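Computational Design of Enzyme (PDB 3TP4) is a computationally designed enzyme with a glycosyl hydrolase family 26-type barrel, probably built to carry the activated nucleophile of a catalytic triad. Local coordinates at residues T53-N58 and V332-D337; F283-G288 and S294-W299. All coordinates share one frame; numbering follows the deposited sequence.

Contact 1 of 2, residues T53-N58 and V332-D337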
ATOM      1  N   THR A  53     -13.760   4.319 -20.598  1.00 29.49           N
ATOM      2  CA  THR A  53     -14.611   3.141 -20.724  1.00 34.59           C
ATOM      3  C   THR A  53     -14.009   1.953 -19.987  1.00 37.21           C
ATOM      4  O   THR A  53     -12.804   1.921 -19.757  1.00 36.77           O
ATOM      5  CB  THR A  53     -14.839   2.755 -22.198  1.00 37.22           C
ATOM      6  OG1 THR A  53     -13.575   2.456 -22.812  1.00 37.41           O
ATOM      7  CG2 THR A  53     -15.534   3.897 -22.955  1.00 34.99           C
ATOM      8  N   SER A  54     -14.850   0.975 -19.643  1.00 30.54           N
ATOM      9  CA  SER A  54     -14.453  -0.153 -18.793  1.00 25.68           C
ATOM     10  C   SER A  54     -15.313  -1.399 -19.029  1.00 26.21           C
ATOM     11  O   SER A  54     -16.522  -1.287 -19.223  1.00 31.83           O
ATOM     12  CB  SER A  54     -14.576   0.261 -17.326  1.00 26.73           C
ATOM     13  OG  SER A  54     -14.439  -0.851 -16.457  1.00 27.89           O
ATOM     14  N   ASP A  55     -14.702  -2.581 -18.997  1.00 26.83           N
ATOM     15  CA  ASP A  55     -15.468  -3.827 -19.031  1.00 26.92           C
ATOM     16  C   ASP A  55     -16.481  -3.882 -17.886  1.00 28.71           C
ATOM     17  O   ASP A  55     -17.532  -4.501 -18.008  1.00 28.56           O
ATOM     18  CB  ASP A  55     -14.560  -5.048 -18.893  1.00 22.73           C
ATOM     19  CG  ASP A  55     -13.737  -5.314 -20.141  1.00 30.04           C
ATOM     20  OD1 ASP A  55     -14.017  -4.691 -21.179  1.00 32.47           O
ATOM     21  OD2 ASP A  55     -12.814  -6.149 -20.072  1.00 32.30           O
ATOM     22  N   VAL A  56     -16.136  -3.267 -16.762  1.00 29.11           N
ATOM     23  CA  VAL A  56     -17.011  -3.278 -15.600  1.00 26.36           C
ATOM     24  C   VAL A  56     -18.283  -2.501 -15.896  1.00 24.09           C
ATOM     25  O   VAL A  56     -19.377  -2.941 -15.570  1.00 26.72           O
ATOM     26  CB  VAL A  56     -16.333  -2.677 -14.363  1.00 28.85           C
ATOM     27  CG1 VAL A  56     -17.334  -2.602 -13.212  1.00 34.52           C
ATOM     28  CG2 VAL A  56     -15.133  -3.509 -13.967  1.00 24.89           C
ATOM     29  N   LYS A  57     -18.127  -1.336 -16.509  1.00 24.82           N
ATOM     30  CA  LYS A  57     -19.271  -0.546 -16.935  1.00 26.45           C
ATOM     31  C   LYS A  57     -20.103  -1.322 -17.960  1.00 30.30           C
ATOM     32  O   LYS A  57     -21.330  -1.368 -17.861  1.00 29.71           O
ATOM     33  CB  LYS A  57     -18.789   0.802 -17.496  1.00 26.10           C
ATOM     34  CG  LYS A  57     -19.833   1.620 -18.251  1.00 30.59           C
ATOM     35  CD  LYS A  57     -20.974   2.077 -17.341  1.00 30.36           C
ATOM     36  CE  LYS A  57     -21.981   2.923 -18.112  1.00 30.06           C
ATOM     37  NZ  LYS A  57     -23.098   3.415 -17.246  1.00 33.94           N
ATOM     38  N   ASN A  58     -19.448  -1.951 -18.933  1.00 33.07           N
ATOM     39  CA  ASN A  58     -20.192  -2.668 -19.976  1.00 36.84           C
ATOM     40  C   ASN A  58     -20.944  -3.883 -19.447  1.00 33.46           C
ATOM     41  O   ASN A  58     -22.045  -4.180 -19.902  1.00 29.50           O
ATOM     42  CB  ASN A  58     -19.296  -3.065 -21.155  1.00 32.99           C
ATOM     43  CG  ASN A  58     -18.724  -1.854 -21.886  1.00 36.11           C
ATOM     44  OD1 ASN A  58     -19.218  -0.739 -21.739  1.00 34.55           O
ATOM     45  ND2 ASN A  58     -17.674  -2.070 -22.665  1.00 33.00           N
ATOM     46  N   VAL A 332     -12.307  -9.748 -14.360  1.00 24.55           N
ATOM     47  CA  VAL A 332     -13.738  -9.444 -14.449  1.00 27.01           C
ATOM     48  C   VAL A 332     -14.324 -10.167 -15.664  1.00 30.27           C
ATOM     49  O   VAL A 332     -13.888  -9.937 -16.785  1.00 32.46           O
ATOM     50  CB  VAL A 332     -13.990  -7.926 -14.569  1.00 24.40           C
ATOM     51  CG1 VAL A 332     -15.452  -7.641 -14.957  1.00 27.09           C
ATOM     52  CG2 VAL A 332     -13.603  -7.197 -13.252  1.00 26.77           C
ATOM     53  N   PRO A 333     -15.314 -11.047 -15.444  1.00 30.43           N
ATOM     54  CA  PRO A 333     -15.932 -11.787 -16.556  1.00 32.57           C
ATOM     55  C   PRO A 333     -16.514 -10.861 -17.617  1.00 33.26           C
ATOM     56  O   PRO A 333     -16.984  -9.771 -17.298  1.00 28.82           O
ATOM     57  CB  PRO A 333     -17.069 -12.569 -15.882  1.00 29.44           C
ATOM     58  CG  PRO A 333     -16.698 -12.643 -14.448  1.00 29.25           C
ATOM     59  CD  PRO A 333     -15.914 -11.392 -14.142  1.00 27.63           C
ATOM     60  N   VAL A 334     -16.480 -11.305 -18.871  1.00 30.50           N
ATOM     61  CA  VAL A 334     -17.043 -10.557 -19.983  1.00 32.65           C
ATOM     62  C   VAL A 334     -17.942 -11.520 -20.753  1.00 31.18           C
ATOM     63  O   VAL A 334     -17.971 -12.712 -20.438  1.00 33.24           O
ATOM     64  CB  VAL A 334     -15.936  -9.947 -20.882  1.00 38.63           C
ATOM     65  CG1 VAL A 334     -15.081  -8.993 -20.068  1.00 34.51           C
ATOM     66  CG2 VAL A 334     -15.069 -11.037 -21.493  1.00 34.70           C
ATOM     67  N   PRO A 335     -18.725 -11.008 -21.716  1.00 35.53           N
ATOM     68  CA  PRO A 335     -19.644 -11.930 -22.390  1.00 36.23           C
ATOM     69  C   PRO A 335     -18.863 -13.114 -22.947  1.00 40.58           C
ATOM     70  O   PRO A 335     -17.775 -12.938 -23.491  1.00 36.62           O
ATOM     71  CB  PRO A 335     -20.230 -11.074 -23.511  1.00 35.24           C
ATOM     72  CG  PRO A 335     -20.176  -9.685 -22.967  1.00 35.34           C
ATOM     73  CD  PRO A 335     -18.878  -9.625 -22.200  1.00 36.71           C
ATOM     74  N   GLY A 336     -19.394 -14.314 -22.779  1.00 41.22           N
ATOM     75  CA  GLY A 336     -18.682 -15.500 -23.201  1.00 40.66           C
ATOM     76  C   GLY A 336     -18.096 -16.268 -22.037  1.00 38.10           C
ATOM     77  O   GLY A 336     -17.868 -17.468 -22.157  1.00 35.88           O
ATOM     78  N   ASP A 337     -17.845 -15.584 -20.918  1.00 29.61           N
ATOM     79  CA  ASP A 337     -17.294 -16.237 -19.737  1.00 30.66           C
ATOM     80  C   ASP A 337     -18.386 -16.885 -18.923  1.00 33.82           C
ATOM     81  O   ASP A 337     -19.468 -16.317 -18.760  1.00 35.73           O
ATOM     82  CB  ASP A 337     -16.549 -15.238 -18.843  1.00 36.24           C
ATOM     83  CG  ASP A 337     -15.308 -14.678 -19.500  1.00 37.42           C
ATOM     84  OD1 ASP A 337     -14.825 -15.283 -20.481  1.00 36.68           O
ATOM     85  OD2 ASP A 337     -14.815 -13.634 -19.023  1.00 32.05           O
TER
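Asp55 and Val56, in the first turn of helix 55-60, meet Val334 and Val332 in a small buried contact that is purely van der Waals across its interface, between a helix start and the loop running from strand 318-321 to helix 340-348. Two valine branches cross at about a right angle, Val56 CG2 lying 4.1 Å from Val332 CG2. With CG1 anti to the backbone N in each valine (chi1 175° and 168°), CG2 is left as the branch that meets its partner, and the pair also rests on Phe34 and His36 of strand 32-37. The setting is the TIM-barrel plan expected of this family, in which loops leading from neighbouring strands to their helices pack side by side. Asp55 adds its carboxylate, OD2 passing 3.6 Å from the CG1 methyl of Val334. That oxygen has polar partners elsewhere, Leu44 N and Asn324 ND2, while OD1 bonds to Thr45 OG1. Each backbone is fixed locally. Ser54 is the N-cap, its OG accepting from Val56 N at 3.0 Å. In the type II turn from Val334 to Asp337, Val334 N donates to Asp337 OD2 at 2.9 Å, meeting that oxygen 48° out of the carboxylate plane, and Asp337 OD2 is shared with His330 NE2.

Contact 2 of 2, residues F283-G288 and S294-W299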
ATOM      1  N   PHE A 283      -8.527  -9.313  -4.268  1.00 20.74           N
ATOM      2  CA  PHE A 283      -9.288 -10.550  -4.324  1.00 23.63           C
ATOM      3  C   PHE A 283      -9.492 -10.949  -5.776  1.00 23.70           C
ATOM      4  O   PHE A 283      -9.487 -10.098  -6.667  1.00 28.61           O
ATOM      5  CB  PHE A 283     -10.640 -10.395  -3.615  1.00 23.16           C
ATOM      6  CG  PHE A 283     -11.760  -9.901  -4.508  1.00 20.64           C
ATOM      7  CD1 PHE A 283     -11.856  -8.560  -4.857  1.00 19.82           C
ATOM      8  CD2 PHE A 283     -12.722 -10.779  -4.983  1.00 26.26           C
ATOM      9  CE1 PHE A 283     -12.901  -8.101  -5.652  1.00 20.99           C
ATOM     10  CE2 PHE A 283     -13.764 -10.333  -5.794  1.00 27.54           C
ATOM     11  CZ  PHE A 283     -13.855  -8.990  -6.129  1.00 22.02           C
ATOM     12  N   GLY A 284      -9.700 -12.240  -6.017  1.00 26.15           N
ATOM     13  CA  GLY A 284      -9.994 -12.693  -7.370  1.00 25.19           C
ATOM     14  C   GLY A 284      -9.884 -14.202  -7.527  1.00 28.26           C
ATOM     15  O   GLY A 284      -9.431 -14.892  -6.615  1.00 27.77           O
ATOM     16  N   VAL A 285     -10.321 -14.712  -8.673  1.00 28.08           N
ATOM     17  CA  VAL A 285     -10.131 -16.122  -9.002  1.00 31.18           C
ATOM     18  C   VAL A 285      -8.670 -16.349  -9.408  1.00 27.07           C
ATOM     19  O   VAL A 285      -8.154 -15.649 -10.274  1.00 26.09           O
ATOM     20  CB  VAL A 285     -11.042 -16.553 -10.164  1.00 36.13           C
ATOM     21  CG1 VAL A 285     -10.715 -17.978 -10.602  1.00 31.33           C
ATOM     22  CG2 VAL A 285     -12.524 -16.433  -9.766  1.00 34.54           C
ATOM     23  N   SER A 286      -7.999 -17.308  -8.776  1.00 25.12           N
ATOM     24  CA  SER A 286      -6.600 -17.590  -9.128  1.00 31.38           C
ATOM     25  C   SER A 286      -6.499 -17.903 -10.609  1.00 34.11           C
ATOM     26  O   SER A 286      -7.189 -18.789 -11.106  1.00 37.42           O
ATOM     27  CB  SER A 286      -6.055 -18.783  -8.337  1.00 29.25           C
ATOM     28  OG  SER A 286      -6.113 -18.570  -6.949  1.00 37.35           O
ATOM     29  N   GLY A 287      -5.642 -17.169 -11.308  1.00 30.15           N
ATOM     30  CA  GLY A 287      -5.442 -17.359 -12.728  1.00 35.90           C
ATOM     31  C   GLY A 287      -6.474 -16.632 -13.568  1.00 37.76           C
ATOM     32  O   GLY A 287      -6.417 -16.677 -14.794  1.00 34.59           O
ATOM     33  N   GLY A 288      -7.423 -15.964 -12.918  1.00 31.32           N
ATOM     34  CA  GLY A 288      -8.423 -15.211 -13.649  1.00 30.72           C
ATOM     35  C   GLY A 288      -9.593 -16.082 -14.064  1.00 31.56           C
ATOM     36  O   GLY A 288      -9.641 -17.258 -13.728  1.00 33.50           O
ATOM     37  N   SER A 294     -10.000 -20.224 -14.350  1.00 45.72           N
ATOM     38  CA  SER A 294     -10.999 -21.185 -13.911  1.00 45.34           C
ATOM     39  C   SER A 294     -12.359 -20.506 -13.814  1.00 42.18           C
ATOM     40  O   SER A 294     -12.454 -19.272 -13.822  1.00 34.58           O
ATOM     41  CB  SER A 294     -10.620 -21.752 -12.541  1.00 40.46           C
ATOM     42  OG  SER A 294      -9.328 -22.324 -12.568  1.00 53.43           O
ATOM     43  N   SER A 295     -13.408 -21.315 -13.707  1.00 37.10           N
ATOM     44  CA  SER A 295     -14.751 -20.790 -13.508  1.00 37.51           C
ATOM     45  C   SER A 295     -15.417 -21.488 -12.330  1.00 40.47           C
ATOM     46  O   SER A 295     -16.469 -22.105 -12.474  1.00 39.13           O
ATOM     47  CB  SER A 295     -15.596 -20.943 -14.778  1.00 38.65           C
ATOM     48  OG  SER A 295     -15.008 -20.251 -15.868  1.00 35.77           O
ATOM     49  N   PRO A 296     -14.803 -21.390 -11.144  1.00 33.27           N
ATOM     50  CA  PRO A 296     -15.460 -22.002  -9.988  1.00 35.21           C
ATOM     51  C   PRO A 296     -16.897 -21.469  -9.871  1.00 42.62           C
ATOM     52  O   PRO A 296     -17.106 -20.250  -9.917  1.00 33.05           O
ATOM     53  CB  PRO A 296     -14.588 -21.548  -8.812  1.00 29.39           C
ATOM     54  CG  PRO A 296     -13.787 -20.376  -9.344  1.00 25.99           C
ATOM     55  CD  PRO A 296     -13.588 -20.645 -10.779  1.00 31.78           C
ATOM     56  N   ALA A 297     -17.870 -22.368  -9.742  1.00 44.09           N
ATOM     57  CA  ALA A 297     -19.285 -21.994  -9.795  1.00 37.02           C
ATOM     58  C   ALA A 297     -19.697 -20.992  -8.716  1.00 32.17           C
ATOM     59  O   ALA A 297     -19.411 -21.189  -7.534  1.00 29.55           O
ATOM     60  CB  ALA A 297     -20.189 -23.244  -9.741  1.00 37.28           C
ATOM     61  N   GLN A 298     -20.368 -19.926  -9.149  1.00 31.29           N
ATOM     62  CA  GLN A 298     -20.886 -18.885  -8.259  1.00 32.12           C
ATOM     63  C   GLN A 298     -19.839 -18.346  -7.289  1.00 29.60           C
ATOM     64  O   GLN A 298     -20.148 -18.036  -6.139  1.00 29.75           O
ATOM     65  CB  GLN A 298     -22.101 -19.410  -7.492  1.00 28.47           C
ATOM     66  CG  GLN A 298     -23.219 -19.886  -8.414  1.00 38.89           C
ATOM     67  CD  GLN A 298     -24.493 -20.193  -7.664  1.00 53.77           C
ATOM     68  OE1 GLN A 298     -24.561 -21.149  -6.887  1.00 55.85           O
ATOM     69  NE2 GLN A 298     -25.515 -19.369  -7.878  1.00 55.79           N
ATOM     70  N   TRP A 299     -18.604 -18.228  -7.762  1.00 30.99           N
ATOM     71  CA  TRP A 299     -17.493 -17.870  -6.891  1.00 25.93           C
ATOM     72  C   TRP A 299     -17.681 -16.469  -6.294  1.00 23.71           C
ATOM     73  O   TRP A 299     -17.518 -16.280  -5.099  1.00 25.98           O
ATOM     74  CB  TRP A 299     -16.180 -17.956  -7.659  1.00 24.03           C
ATOM     75  CG  TRP A 299     -14.981 -17.761  -6.788  1.00 27.38           C
ATOM     76  CD1 TRP A 299     -14.285 -18.732  -6.116  1.00 30.96           C
ATOM     77  CD2 TRP A 299     -14.342 -16.522  -6.484  1.00 25.39           C
ATOM     78  NE1 TRP A 299     -13.243 -18.165  -5.416  1.00 33.45           N
ATOM     79  CE2 TRP A 299     -13.252 -16.810  -5.632  1.00 30.63           C
ATOM     80  CE3 TRP A 299     -14.572 -15.192  -6.863  1.00 25.53           C
ATOM     81  CZ2 TRP A 299     -12.404 -15.819  -5.139  1.00 32.35           C
ATOM     82  CZ3 TRP A 299     -13.720 -14.199  -6.365  1.00 27.97           C
ATOM     83  CH2 TRP A 299     -12.653 -14.525  -5.518  1.00 30.72           C
TER
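Trp299, at the start of helix 299-308, folds back on Phe283, Gly284 and Val285 of strand 282-285 of the TIM-type barrel, across the loop that joins them. From CB, chi1 of -173° sets CG anti to the backbone N and sends the indole toward the strand. CG is the first atom to meet Val285 CG2, which then lies 3.8 Å from both CD2 and CE3. This methyl makes a CH-pi contact over one face, 4.0 Å from the centroid of the six-membered ring. Farther out, CZ3 meets Phe283 CD2 at 3.8 Å, the two rings touching at their edges. At the tip both CH2 and CZ2 lie 3.4 Å from Gly284 O, obliquely to the ring, while NE1 on the pyrrole side bonds to Asp249 OD2. Without the indole, as with an alanine at this position, Asp249 is likely to lose its NE1 donor and a gap to open beside Val285 CG2 and the edge of Phe283. The other methyl of Val285, CG1, packs 3.9 Å from Pro296 CD. At the neck of the loop, where the two segments come closest along the chain, Ser294 N donates to Gly288 O at 3.1 Å, an N-H...O angle of 159°, the donor tilted 21° from the carbonyl plane.

From the N terminus the chain passes through strand 32-37 to residues 53-58, which wait for their partner until residues 332-337. Contact 1 thus closes a loop holding strands 66-70 to 318-321, most of the barrel. Nested inside it, contact 2 closes a short loop with five residues between 283-288 and 294-299, joining strand 282-285 to the helix that follows. The two do not touch: their centres lie 15 Å apart and their nearest atoms about 6 Å. Helix 340-348 links them, taking Val332 and Pro333 from the first contact and Phe283 and Gln298 from the second. Ser70, His37 and Glu320, which have the geometry of a possible designed triad, lie near Phe283.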